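Local coordinates for Alr4995 protein (Nostoc sp., PDB 6LRF), which is a bifunctional enzyme with arginine dihydrolase and ornithine cyclodeaminase activities, probably turning arginine into ornithine and ornithine into proline, at residues Gly121-Asp126 against Leu132-Gly137; Leu157-Ile162 against Tyr167-Cys172; Gln518-Gly523 against Ser581-Glu586. All blocks are in the same frame, centred on the assembly; numbering follows the deposited sequence.

Interaction 1 of 3, residues Gly121-Asp126 against Leu132-Gly137; sequences GDALLD and LWAGYG
Ala123 and Ala134 face each other as a non-hydrogen-bonded pair in an antiparallel beta hairpin, where strands 123-125 and 132-136 run with axes 4.6 Å apart at closest approach and their directions 166° apart. The hairpin forms one border of a mixed sheet in the part of the chain related to the guanidino-group modifying enzymes, and it illustrates how a backbone ladder sorts side chains onto two faces. The ladder begins with Gly135 N giving Asp122 O a bond of 2.6 Å, almost straight at 175°. One rung on, Trp133 O accepts from Leu124 N at 2.8 Å, in the carbonyl plane, while the CA-H of Ala123 also approaches that oxygen. On the face carrying Ala123, Leu125, Leu132 and Ala134, the contact centres on Leu132. Its CG stands anti to the backbone N (chi1 174°), and this carries CD1 across the strand gap to 3.9 Å from Ala123 CB. The same methyl meets Leu125 CD2 at 3.8 Å, the two leucine side chains crossing at a slant. Leu74 of strand 73-76 adds to this apolar face by touching both Ala123 and Leu132. The carboxylate of Asp122 turns to other partners, OD2 to Ser140 OG and OD1 to Leu169 N, while Asp126 pairs with Arg130 in the turn. The Trp133 indole lies on the other face, edge-to-face with both Trp131 and Phe173. Leu124 O takes the Trp133 N-H at 2.9 Å from a donor tilted out of its carbonyl plane, and sits at the indole edge, 3.4 Å from Trp133 CD1.

Interaction 2 of 3, residues Leu157-Ile162 against Tyr167-Cys172; sequences LSLRLI and YHLDTC
Two donors of Thr171 grip His168 O, on the carbonyl group whose carbon packs against Leu161 CD1: the hydroxyl OG1 gives it a bond of 2.6 Å lying in the carbonyl plane, and the backbone Thr171 N reaches it at 3.2 Å. This double hold fastens a short 3-10 turn, residues 169-171, in the segment that follows strand 155-160 of the mixed sheet in the region related to the guanidino-group modifying enzymes. Cys172 N adds a second turn bond, to Leu169 O. The case shows how a polar clasp can stay local while side-chain packing, chiefly of Leu159 in the strand and Leu161 just past its end, joins the two segments. Leu161 does most of that joining by dividing its two methyls. CD1 presses on backbone, 3.5 Å from Tyr167 O and 3.8 Å from Leu169 N; CD2 meets Cys172 SG and also lies near Leu169 CD1. Farther back along the strand, Leu159 CD1 touches Leu169 CD1 at 4.1 Å, the side chains crossing at about a right angle; Leu169 reaches that point because its CG is anti to the backbone N (chi1 -175°). Tyr167 and His168, just before the turn, start their side chains away from 157-162. Tyr167 CE2 lies over one face of the His168 ring, displaced toward the rim, while Tyr167 OH bonds to Gly259 O and His168 NE2 to Glu118 OE1. Ser192 and Leu195 of helix 190-199 touch the Leu159 side chain. At the far end of the turn, Cys172 SG, set between its own backbone N and carbonyl carbon (chi1 55°), rests 3.5 Å from Leu161 CD2.

Interaction 3 of 3, residues Gln518-Gly523 against Ser581-Glu586; sequences QALLGG and SGVMYE
The Tyr585 ring, one residue past the Val583-Met584 pair that receives Leu520, carries Ser581 N over one face, 3.6 Å above the plane and displaced toward the rim, and has Glu586 OE2 at its edge, in plane. These groups stand behind the contact and do not reach strand 519-523. The strand belongs to the parallel six-stranded sheet of the Rossmann-fold region, and helix 583-589 lies in the connection that leads from it to the neighbouring strand 594-597. The pairing is a worked case of a helix start laid on a sheet through very few atoms. Leu520 sends its CG anti to the backbone N (chi1 178°), and a single methyl, CD2, makes both touches. It meets Val583 CG1 at 3.6 Å, with the two side chains crossing at about a right angle, and the SE atom of Met584, present as selenomethionine, at 4.2 Å. Met584 arrives there folded, its three torsions all turned in the same sense. Phe594 of the adjoining strand touches both Leu520 and Met584, while Val583 packs also on Leu508, Ser509 and Ile512 of helix 505-513. The start of the helix has its own bonds. Gly582 is its N-cap, with Glu586 N bonded to Gly582 O at 2.9 Å; the carboxylate of Asp530 accepts from Val583 N through OD1 and from Met584 N through OD2, and Glu586 is salt-bridged to Arg513. Because Leu520 CD2 alone makes the touches, and all of them are dispersive, the contact sets how close strand and helix lie but does not orient them as a hydrogen bond would.

How the interactions relate
All three contacts are buried, yet they divide by chemistry. Interactions 1 and 2, with centres about 7 Å apart, belong to one sheet: strands 132-136 and 155-160 are neighbours in it, joined where Leu132 O meets Leu157 N at 2.7 Å, probably as a hydrogen bond. Interaction 1 is strand on strand and held by backbone bonds; interaction 2 sets a turn against the neighbouring strand 155-160 and the residue after it, without a hydrogen bond between its own two segments, though Leu169 N bonds Asp122 OD1 of interaction 1. Interaction 3, its centre about 38 Å from that of interaction 1, lies in the Rossmann-fold region and joins helix to sheet through apolar atoms over a much smaller surface.

Interaction 1 of 3, residues Gly121-Asp126 against Leu132-Gly137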
ATOM      1  N   GLY B 121     -45.254   3.017 -19.007  1.00 23.86           N
ATOM      2  CA  GLY B 121     -44.117   2.321 -18.429  1.00 27.80           C
ATOM      3  C   GLY B 121     -43.018   3.259 -17.929  1.00 28.06           C
ATOM      4  O   GLY B 121     -42.249   2.877 -17.056  1.00 29.99           O
ATOM      5  N   ASP B 122     -42.954   4.476 -18.475  1.00 24.75           N
ATOM      6  CA  ASP B 122     -41.959   5.483 -18.075  1.00 24.27           C
ATOM      7  C   ASP B 122     -42.591   6.758 -17.540  1.00 27.21           C
ATOM      8  O   ASP B 122     -41.883   7.720 -17.231  1.00 30.69           O
ATOM      9  CB  ASP B 122     -41.036   5.858 -19.241  1.00 27.99           C
ATOM     10  CG  ASP B 122     -39.594   5.346 -19.055  1.00 31.55           C
ATOM     11  OD1 ASP B 122     -39.276   4.820 -17.965  1.00 32.67           O
ATOM     12  OD2 ASP B 122     -38.775   5.492 -19.992  1.00 28.94           O
ATOM     13  N   ALA B 123     -43.914   6.792 -17.448  1.00 22.55           N
ATOM     14  CA  ALA B 123     -44.587   7.973 -16.930  1.00 20.38           C
ATOM     15  C   ALA B 123     -45.841   7.569 -16.177  1.00 32.19           C
ATOM     16  O   ALA B 123     -46.786   7.030 -16.769  1.00 26.52           O
ATOM     17  CB  ALA B 123     -44.919   8.929 -18.039  1.00 24.81           C
ATOM     18  N   LEU B 124     -45.847   7.818 -14.870  1.00 24.98           N
ATOM     19  CA  LEU B 124     -46.958   7.385 -14.030  1.00 25.69           C
ATOM     20  C   LEU B 124     -47.691   8.543 -13.388  1.00 24.98           C
ATOM     21  O   LEU B 124     -47.085   9.443 -12.805  1.00 23.01           O
ATOM     22  CB  LEU B 124     -46.462   6.436 -12.956  1.00 27.27           C
ATOM     23  CG  LEU B 124     -46.013   5.120 -13.575  1.00 28.58           C
ATOM     24  CD1 LEU B 124     -45.359   4.254 -12.541  1.00 30.72           C
ATOM     25  CD2 LEU B 124     -47.230   4.421 -14.146  1.00 31.47           C
ATOM     26  N   LEU B 125     -49.010   8.506 -13.491  1.00 22.39           N
ATOM     27  CA  LEU B 125     -49.848   9.553 -12.924  1.00 24.36           C
ATOM     28  C   LEU B 125     -49.957   9.440 -11.408  1.00 23.90           C
ATOM     29  O   LEU B 125     -50.061   8.352 -10.853  1.00 25.19           O
ATOM     30  CB  LEU B 125     -51.246   9.502 -13.539  1.00 22.02           C
ATOM     31  CG  LEU B 125     -51.329   9.965 -14.993  1.00 31.01           C
ATOM     32  CD1 LEU B 125     -52.630   9.466 -15.644  1.00 30.84           C
ATOM     33  CD2 LEU B 125     -51.230  11.488 -15.079  1.00 22.45           C
ATOM     34  N   ASP B 126     -49.909  10.581 -10.744  1.00 26.28           N
ATOM     35  CA  ASP B 126     -50.305  10.658  -9.346  1.00 31.02           C
ATOM     36  C   ASP B 126     -51.773  10.211  -9.285  1.00 32.34           C
ATOM     37  O   ASP B 126     -52.581  10.657 -10.105  1.00 27.26           O
ATOM     38  CB  ASP B 126     -50.104  12.087  -8.831  1.00 31.17           C
ATOM     39  CG  ASP B 126     -50.782  12.339  -7.502  1.00 34.37           C
ATOM     40  OD1 ASP B 126     -50.229  11.906  -6.470  1.00 33.20           O
ATOM     41  OD2 ASP B 126     -51.853  12.991  -7.502  1.00 34.65           O
ATOM     42  N   LEU B 132     -47.920  14.439 -13.185  1.00 24.83           N
ATOM     43  CA  LEU B 132     -47.363  13.269 -13.856  1.00 24.34           C
ATOM     44  C   LEU B 132     -45.882  13.085 -13.492  1.00 25.45           C
ATOM     45  O   LEU B 132     -45.076  14.011 -13.641  1.00 24.38           O
ATOM     46  CB  LEU B 132     -47.499  13.408 -15.377  1.00 20.02           C
ATOM     47  CG  LEU B 132     -46.827  12.300 -16.183  1.00 21.91           C
ATOM     48  CD1 LEU B 132     -47.573  11.003 -15.979  1.00 23.30           C
ATOM     49  CD2 LEU B 132     -46.749  12.666 -17.665  1.00 20.30           C
ATOM     50  N   TRP B 133     -45.537  11.890 -13.029  1.00 22.47           N
ATOM     51  CA  TRP B 133     -44.152  11.503 -12.820  1.00 24.86           C
ATOM     52  C   TRP B 133     -43.587  10.933 -14.113  1.00 26.60           C
ATOM     53  O   TRP B 133     -44.108   9.944 -14.601  1.00 24.88           O
ATOM     54  CB  TRP B 133     -44.040  10.443 -11.725  1.00 23.15           C
ATOM     55  CG  TRP B 133     -44.578  10.809 -10.338  1.00 27.97           C
ATOM     56  CD1 TRP B 133     -45.772  10.421  -9.784  1.00 26.43           C
ATOM     57  CD2 TRP B 133     -43.891  11.549  -9.321  1.00 25.42           C
ATOM     58  NE1 TRP B 133     -45.882  10.903  -8.498  1.00 28.69           N
ATOM     59  CE2 TRP B 133     -44.738  11.594  -8.187  1.00 27.84           C
ATOM     60  CE3 TRP B 133     -42.644  12.192  -9.262  1.00 25.45           C
ATOM     61  CZ2 TRP B 133     -44.383  12.259  -7.012  1.00 27.86           C
ATOM     62  CZ3 TRP B 133     -42.290  12.846  -8.091  1.00 29.33           C
ATOM     63  CH2 TRP B 133     -43.158  12.878  -6.983  1.00 29.73           C
ATOM     64  N   ALA B 134     -42.522  11.516 -14.659  1.00 20.54           N
ATOM     65  CA  ALA B 134     -41.915  10.969 -15.877  1.00 22.02           C
ATOM     66  C   ALA B 134     -40.474  10.549 -15.660  1.00 23.90           C
ATOM     67  O   ALA B 134     -39.665  11.339 -15.177  1.00 22.51           O
ATOM     68  CB  ALA B 134     -41.969  11.981 -17.009  1.00 19.65           C
ATOM     69  N   GLY B 135     -40.139   9.338 -16.088  1.00 19.83           N
ATOM     70  CA  GLY B 135     -38.773   8.837 -15.975  1.00 25.42           C
ATOM     71  C   GLY B 135     -37.893   9.173 -17.167  1.00 26.43           C
ATOM     72  O   GLY B 135     -38.388   9.458 -18.262  1.00 23.37           O
ATOM     73  N   TYR B 136     -36.583   9.199 -16.947  1.00 21.43           N
ATOM     74  CA  TYR B 136     -35.629   9.266 -18.048  1.00 22.70           C
ATOM     75  C   TYR B 136     -34.368   8.599 -17.550  1.00 24.44           C
ATOM     76  O   TYR B 136     -34.242   8.352 -16.355  1.00 21.57           O
ATOM     77  CB  TYR B 136     -35.364  10.708 -18.521  1.00 22.88           C
ATOM     78  CG  TYR B 136     -34.570  11.581 -17.567  1.00 20.37           C
ATOM     79  CD1 TYR B 136     -35.161  12.120 -16.436  1.00 22.62           C
ATOM     80  CD2 TYR B 136     -33.226  11.862 -17.803  1.00 23.05           C
ATOM     81  CE1 TYR B 136     -34.438  12.917 -15.557  1.00 25.77           C
ATOM     82  CE2 TYR B 136     -32.489  12.661 -16.933  1.00 22.00           C
ATOM     83  CZ  TYR B 136     -33.097  13.188 -15.809  1.00 24.64           C
ATOM     84  OH  TYR B 136     -32.375  13.988 -14.931  1.00 24.00           O
ATOM     85  N   GLY B 137     -33.460   8.279 -18.459  1.00 27.20           N
ATOM     86  CA  GLY B 137     -32.199   7.677 -18.079  1.00 29.11           C
ATOM     87  C   GLY B 137     -31.797   6.513 -18.968  1.00 33.91           C
ATOM     88  O   GLY B 137     -30.612   6.278 -19.155  1.00 37.12           O
TER

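Interaction 2 of 3, residues Leu157-Ile162 against Tyr167-Cys172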
ATOM      1  N   LEU B 157     -43.237  15.967 -13.501  1.00 24.85           N
ATOM      2  CA  LEU B 157     -42.086  15.886 -12.609  1.00 26.63           C
ATOM      3  C   LEU B 157     -41.077  14.865 -13.110  1.00 25.06           C
ATOM      4  O   LEU B 157     -41.396  13.681 -13.187  1.00 25.41           O
ATOM      5  CB  LEU B 157     -42.544  15.506 -11.201  1.00 24.74           C
ATOM      6  CG  LEU B 157     -43.562  16.432 -10.545  1.00 25.03           C
ATOM      7  CD1 LEU B 157     -43.834  15.970  -9.127  1.00 26.83           C
ATOM      8  CD2 LEU B 157     -43.050  17.863 -10.562  1.00 30.43           C
ATOM      9  N   SER B 158     -39.863  15.306 -13.443  1.00 20.48           N
ATOM     10  CA  SER B 158     -38.880  14.405 -14.054  1.00 20.43           C
ATOM     11  C   SER B 158     -38.059  13.657 -13.014  1.00 26.17           C
ATOM     12  O   SER B 158     -37.527  14.271 -12.084  1.00 25.50           O
ATOM     13  CB  SER B 158     -37.943  15.187 -14.980  1.00 24.16           C
ATOM     14  OG  SER B 158     -38.685  15.905 -15.958  1.00 25.76           O
ATOM     15  N   LEU B 159     -37.945  12.341 -13.180  1.00 21.59           N
ATOM     16  CA  LEU B 159     -37.132  11.498 -12.293  1.00 23.61           C
ATOM     17  C   LEU B 159     -36.063  10.782 -13.097  1.00 29.89           C
ATOM     18  O   LEU B 159     -36.361  10.223 -14.168  1.00 22.70           O
ATOM     19  CB  LEU B 159     -37.989  10.456 -11.558  1.00 21.38           C
ATOM     20  CG  LEU B 159     -39.138  10.955 -10.687  1.00 21.53           C
ATOM     21  CD1 LEU B 159     -39.925   9.759 -10.135  1.00 29.01           C
ATOM     22  CD2 LEU B 159     -38.644  11.828  -9.538  1.00 26.48           C
ATOM     23  N   ARG B 160     -34.824  10.776 -12.593  1.00 21.77           N
ATOM     24  CA  ARG B 160     -33.758  10.080 -13.305  1.00 20.93           C
ATOM     25  C   ARG B 160     -33.531   8.671 -12.774  1.00 25.02           C
ATOM     26  O   ARG B 160     -33.334   8.464 -11.572  1.00 24.47           O
ATOM     27  CB  ARG B 160     -32.442  10.851 -13.244  1.00 26.62           C
ATOM     28  CG  ARG B 160     -31.370  10.167 -14.073  1.00 27.18           C
ATOM     29  CD  ARG B 160     -29.989  10.700 -13.790  1.00 28.77           C
ATOM     30  NE  ARG B 160     -29.034  10.045 -14.667  1.00 31.20           N
ATOM     31  CZ  ARG B 160     -27.724  10.239 -14.612  1.00 32.65           C
ATOM     32  NH1 ARG B 160     -27.222  11.069 -13.709  1.00 29.57           N
ATOM     33  NH2 ARG B 160     -26.928   9.605 -15.459  1.00 32.30           N
ATOM     34  N   LEU B 161     -33.555   7.710 -13.696  1.00 22.41           N
ATOM     35  CA  LEU B 161     -33.285   6.315 -13.405  1.00 27.94           C
ATOM     36  C   LEU B 161     -31.802   6.047 -13.575  1.00 25.51           C
ATOM     37  O   LEU B 161     -31.243   6.421 -14.602  1.00 22.89           O
ATOM     38  CB  LEU B 161     -34.086   5.404 -14.346  1.00 21.55           C
ATOM     39  CG  LEU B 161     -35.611   5.507 -14.301  1.00 25.68           C
ATOM     40  CD1 LEU B 161     -36.230   4.884 -15.554  1.00 24.50           C
ATOM     41  CD2 LEU B 161     -36.142   4.839 -13.037  1.00 24.77           C
ATOM     42  N   ILE B 162     -31.185   5.366 -12.603  1.00 31.59           N
ATOM     43  CA  ILE B 162     -29.727   5.152 -12.601  1.00 30.50           C
ATOM     44  C   ILE B 162     -29.305   3.695 -12.486  1.00 34.02           C
ATOM     45  O   ILE B 162     -28.123   3.389 -12.565  1.00 32.57           O
ATOM     46  CB  ILE B 162     -29.056   5.907 -11.445  1.00 28.19           C
ATOM     47  CG1 ILE B 162     -29.655   5.442 -10.115  1.00 27.49           C
ATOM     48  CG2 ILE B 162     -29.233   7.405 -11.613  1.00 30.77           C
ATOM     49  CD1 ILE B 162     -28.998   6.038  -8.909  1.00 34.67           C
ATOM     50  N   TYR B 167     -35.081  -0.196 -15.557  1.00 30.00           N
ATOM     51  CA  TYR B 167     -34.896   0.594 -16.768  1.00 30.42           C
ATOM     52  C   TYR B 167     -36.163   1.359 -17.182  1.00 30.18           C
ATOM     53  O   TYR B 167     -36.088   2.314 -17.960  1.00 29.17           O
ATOM     54  CB  TYR B 167     -34.426  -0.325 -17.913  1.00 28.34           C
ATOM     55  CG  TYR B 167     -35.437  -1.396 -18.312  1.00 35.98           C
ATOM     56  CD1 TYR B 167     -35.603  -2.550 -17.553  1.00 33.94           C
ATOM     57  CD2 TYR B 167     -36.235  -1.238 -19.442  1.00 31.11           C
ATOM     58  CE1 TYR B 167     -36.532  -3.520 -17.913  1.00 34.91           C
ATOM     59  CE2 TYR B 167     -37.170  -2.204 -19.812  1.00 34.19           C
ATOM     60  CZ  TYR B 167     -37.314  -3.344 -19.047  1.00 37.58           C
ATOM     61  OH  TYR B 167     -38.245  -4.309 -19.410  1.00 41.24           O
ATOM     62  N   HIS B 168     -37.318   0.925 -16.673  1.00 28.30           N
ATOM     63  CA  HIS B 168     -38.565   1.685 -16.803  1.00 27.88           C
ATOM     64  C   HIS B 168     -38.996   2.188 -15.436  1.00 26.28           C
ATOM     65  O   HIS B 168     -38.756   1.538 -14.421  1.00 27.28           O
ATOM     66  CB  HIS B 168     -39.693   0.833 -17.408  1.00 28.78           C
ATOM     67  CG  HIS B 168     -39.651   0.724 -18.899  1.00 29.21           C
ATOM     68  ND1 HIS B 168     -40.224  -0.331 -19.582  1.00 34.10           N
ATOM     69  CD2 HIS B 168     -39.134   1.547 -19.843  1.00 29.39           C
ATOM     70  CE1 HIS B 168     -40.042  -0.164 -20.881  1.00 31.50           C
ATOM     71  NE2 HIS B 168     -39.386   0.968 -21.068  1.00 30.28           N
ATOM     72  N   LEU B 169     -39.649   3.337 -15.419  1.00 23.39           N
ATOM     73  CA  LEU B 169     -40.130   3.929 -14.183  1.00 21.17           C
ATOM     74  C   LEU B 169     -41.065   3.005 -13.413  1.00 27.24           C
ATOM     75  O   LEU B 169     -41.013   2.959 -12.181  1.00 23.65           O
ATOM     76  CB  LEU B 169     -40.846   5.237 -14.483  1.00 20.59           C
ATOM     77  CG  LEU B 169     -41.287   6.009 -13.241  1.00 23.17           C
ATOM     78  CD1 LEU B 169     -40.057   6.332 -12.332  1.00 25.54           C
ATOM     79  CD2 LEU B 169     -42.050   7.273 -13.629  1.00 26.23           C
ATOM     80  N   ASP B 170     -41.913   2.263 -14.131  1.00 23.60           N
ATOM     81  CA  ASP B 170     -42.929   1.432 -13.479  1.00 27.57           C
ATOM     82  C   ASP B 170     -42.371   0.142 -12.876  1.00 29.50           C
ATOM     83  O   ASP B 170     -43.115  -0.634 -12.277  1.00 31.60           O
ATOM     84  CB  ASP B 170     -44.078   1.108 -14.460  1.00 29.60           C
ATOM     85  CG  ASP B 170     -43.702   0.091 -15.544  1.00 34.49           C
ATOM     86  OD1 ASP B 170     -42.508  -0.242 -15.718  1.00 32.93           O
ATOM     87  OD2 ASP B 170     -44.635  -0.373 -16.257  1.00 33.40           O
ATOM     88  N   THR B 171     -41.069  -0.087 -13.031  1.00 26.71           N
ATOM     89  CA  THR B 171     -40.421  -1.231 -12.374  1.00 32.22           C
ATOM     90  C   THR B 171     -39.902  -0.889 -10.972  1.00 31.49           C
ATOM     91  O   THR B 171     -39.480  -1.778 -10.238  1.00 31.92           O
ATOM     92  CB  THR B 171     -39.235  -1.775 -13.192  1.00 29.52           C
ATOM     93  OG1 THR B 171     -38.223  -0.767 -13.291  1.00 29.31           O
ATOM     94  CG2 THR B 171     -39.678  -2.173 -14.580  1.00 31.09           C
ATOM     95  N   CYS B 172     -39.942   0.389 -10.600  1.00 26.29           N
ATOM     96  CA  CYS B 172     -39.352   0.830  -9.334  1.00 29.40           C
ATOM     97  C   CYS B 172     -40.138   1.954  -8.686  1.00 31.05           C
ATOM     98  O   CYS B 172     -39.678   2.567  -7.718  1.00 32.21           O
ATOM     99  CB  CYS B 172     -37.904   1.286  -9.549  1.00 28.26           C
ATOM    100  SG  CYS B 172     -37.674   2.596 -10.834  1.00 31.48           S
TER

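Interaction 3 of 3, residues Gln518-Gly523 against Ser581-Glu586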
ATOM      1  N   GLN B 518     -21.079   8.698  24.202  1.00 21.48           N
ATOM      2  CA  GLN B 518     -21.308   9.775  25.169  1.00 23.10           C
ATOM      3  C   GLN B 518     -20.661  11.089  24.754  1.00 23.86           C
ATOM      4  O   GLN B 518     -20.958  12.140  25.310  1.00 24.84           O
ATOM      5  CB  GLN B 518     -20.791   9.370  26.558  1.00 28.79           C
ATOM      6  CG  GLN B 518     -21.756   8.460  27.322  1.00 26.13           C
ATOM      7  CD  GLN B 518     -21.977   7.131  26.629  1.00 22.76           C
ATOM      8  OE1 GLN B 518     -21.035   6.364  26.415  1.00 24.55           O
ATOM      9  NE2 GLN B 518     -23.229   6.847  26.274  1.00 26.20           N
ATOM     10  N   ALA B 519     -19.767  11.029  23.777  1.00 24.17           N
ATOM     11  CA  ALA B 519     -19.162  12.242  23.246  1.00 23.55           C
ATOM     12  C   ALA B 519     -18.584  11.967  21.872  1.00 22.36           C
ATOM     13  O   ALA B 519     -18.153  10.861  21.583  1.00 20.37           O
ATOM     14  CB  ALA B 519     -18.080  12.774  24.185  1.00 24.05           C
ATOM     15  N   LEU B 520     -18.571  12.997  21.038  1.00 23.09           N
ATOM     16  CA  LEU B 520     -18.063  12.904  19.683  1.00 20.94           C
ATOM     17  C   LEU B 520     -17.016  13.993  19.426  1.00 20.85           C
ATOM     18  O   LEU B 520     -17.275  15.184  19.600  1.00 18.24           O
ATOM     19  CB  LEU B 520     -19.208  13.025  18.689  1.00 18.75           C
ATOM     20  CG  LEU B 520     -18.806  12.982  17.226  1.00 22.98           C
ATOM     21  CD1 LEU B 520     -18.204  11.643  16.940  1.00 21.99           C
ATOM     22  CD2 LEU B 520     -20.046  13.209  16.358  1.00 24.71           C
ATOM     23  N   LEU B 521     -15.832  13.577  19.003  1.00 17.28           N
ATOM     24  CA  LEU B 521     -14.746  14.518  18.724  1.00 21.49           C
ATOM     25  C   LEU B 521     -14.338  14.397  17.265  1.00 20.70           C
ATOM     26  O   LEU B 521     -14.114  13.289  16.773  1.00 22.63           O
ATOM     27  CB  LEU B 521     -13.543  14.245  19.632  1.00 20.76           C
ATOM     28  CG  LEU B 521     -13.854  14.179  21.126  1.00 21.38           C
ATOM     29  CD1 LEU B 521     -12.589  13.841  21.935  1.00 22.17           C
ATOM     30  CD2 LEU B 521     -14.449  15.502  21.582  1.00 22.72           C
ATOM     31  N   GLY B 522     -14.256  15.522  16.566  1.00 21.31           N
ATOM     32  CA  GLY B 522     -13.833  15.483  15.182  1.00 21.86           C
ATOM     33  C   GLY B 522     -13.423  16.831  14.654  1.00 22.83           C
ATOM     34  O   GLY B 522     -13.114  17.745  15.418  1.00 23.84           O
ATOM     35  N   GLY B 523     -13.418  16.961  13.332  1.00 22.71           N
ATOM     36  CA  GLY B 523     -13.059  18.218  12.708  1.00 19.02           C
ATOM     37  C   GLY B 523     -14.232  18.842  11.969  1.00 22.98           C
ATOM     38  O   GLY B 523     -15.375  18.359  12.028  1.00 22.37           O
ATOM     39  N   SER B 581     -31.527  14.247   9.648  1.00 28.97           N
ATOM     40  CA  SER B 581     -30.946  12.942   9.908  1.00 27.97           C
ATOM     41  C   SER B 581     -29.427  13.007   9.894  1.00 28.33           C
ATOM     42  O   SER B 581     -28.848  13.980   9.390  1.00 24.15           O
ATOM     43  CB  SER B 581     -31.432  11.931   8.870  1.00 25.80           C
ATOM     44  OG  SER B 581     -31.121  12.376   7.561  1.00 28.53           O
ATOM     45  N   GLY B 582     -28.789  11.975  10.453  1.00 23.48           N
ATOM     46  CA  GLY B 582     -27.353  11.821  10.327  1.00 27.52           C
ATOM     47  C   GLY B 582     -26.630  11.950  11.647  1.00 27.07           C
ATOM     48  O   GLY B 582     -27.257  12.116  12.702  1.00 26.66           O
ATOM     49  N   VAL B 583     -25.302  11.882  11.589  1.00 22.47           N
ATOM     50  CA  VAL B 583     -24.491  11.897  12.802  1.00 22.14           C
ATOM     51  C   VAL B 583     -24.728  13.152  13.637  1.00 23.22           C
ATOM     52  O   VAL B 583     -25.087  13.059  14.807  1.00 22.49           O
ATOM     53  CB  VAL B 583     -22.981  11.767  12.469  1.00 25.29           C
ATOM     54  CG1 VAL B 583     -22.134  11.882  13.734  1.00 17.99           C
ATOM     55  CG2 VAL B 583     -22.725  10.444  11.764  1.00 22.50           C
HETATM   56  N   MSE B 584     -24.547  14.326  13.037  1.00 22.01           N
HETATM   57  CA  MSE B 584     -24.653  15.570  13.795  1.00 25.97           C
HETATM   58  C   MSE B 584     -26.093  15.739  14.313  1.00 24.98           C
HETATM   59  O   MSE B 584     -26.315  16.198  15.432  1.00 23.94           O
HETATM   60  CB  MSE B 584     -24.211  16.770  12.935  1.00 24.51           C
HETATM   61  CG  MSE B 584     -22.826  16.596  12.276  1.00 25.18           C
HETATM   62 SE   MSE B 584     -21.449  16.079  13.585  0.44 26.94          SE
HETATM   63  CE  MSE B 584     -21.624  17.699  14.648  1.00 26.83           C
ATOM     64  N   TYR B 585     -27.061  15.321  13.510  1.00 23.78           N
ATOM     65  CA  TYR B 585     -28.470  15.330  13.916  1.00 23.60           C
ATOM     66  C   TYR B 585     -28.715  14.529  15.189  1.00 23.78           C
ATOM     67  O   TYR B 585     -29.339  15.019  16.122  1.00 24.76           O
ATOM     68  CB  TYR B 585     -29.362  14.768  12.805  1.00 24.17           C
ATOM     69  CG  TYR B 585     -30.813  14.571  13.233  1.00 24.60           C
ATOM     70  CD1 TYR B 585     -31.713  15.635  13.229  1.00 26.75           C
ATOM     71  CD2 TYR B 585     -31.279  13.321  13.641  1.00 30.54           C
ATOM     72  CE1 TYR B 585     -33.036  15.458  13.616  1.00 31.64           C
ATOM     73  CE2 TYR B 585     -32.597  13.134  14.035  1.00 31.02           C
ATOM     74  CZ  TYR B 585     -33.468  14.208  14.018  1.00 32.47           C
ATOM     75  OH  TYR B 585     -34.771  14.029  14.403  1.00 42.24           O
ATOM     76  N   GLU B 586     -28.239  13.289  15.215  1.00 23.93           N
ATOM     77  CA  GLU B 586     -28.422  12.448  16.395  1.00 26.18           C
ATOM     78  C   GLU B 586     -27.729  13.030  17.620  1.00 29.54           C
ATOM     79  O   GLU B 586     -28.234  12.887  18.737  1.00 26.91           O
ATOM     80  CB  GLU B 586     -27.917  11.022  16.147  1.00 26.27           C
ATOM     81  CG  GLU B 586     -28.701  10.219  15.091  1.00 27.32           C
ATOM     82  CD  GLU B 586     -30.211  10.092  15.380  1.00 40.07           C
ATOM     83  OE1 GLU B 586     -30.661  10.375  16.520  1.00 36.98           O
ATOM     84  OE2 GLU B 586     -30.955   9.706  14.446  1.00 34.60           O
TER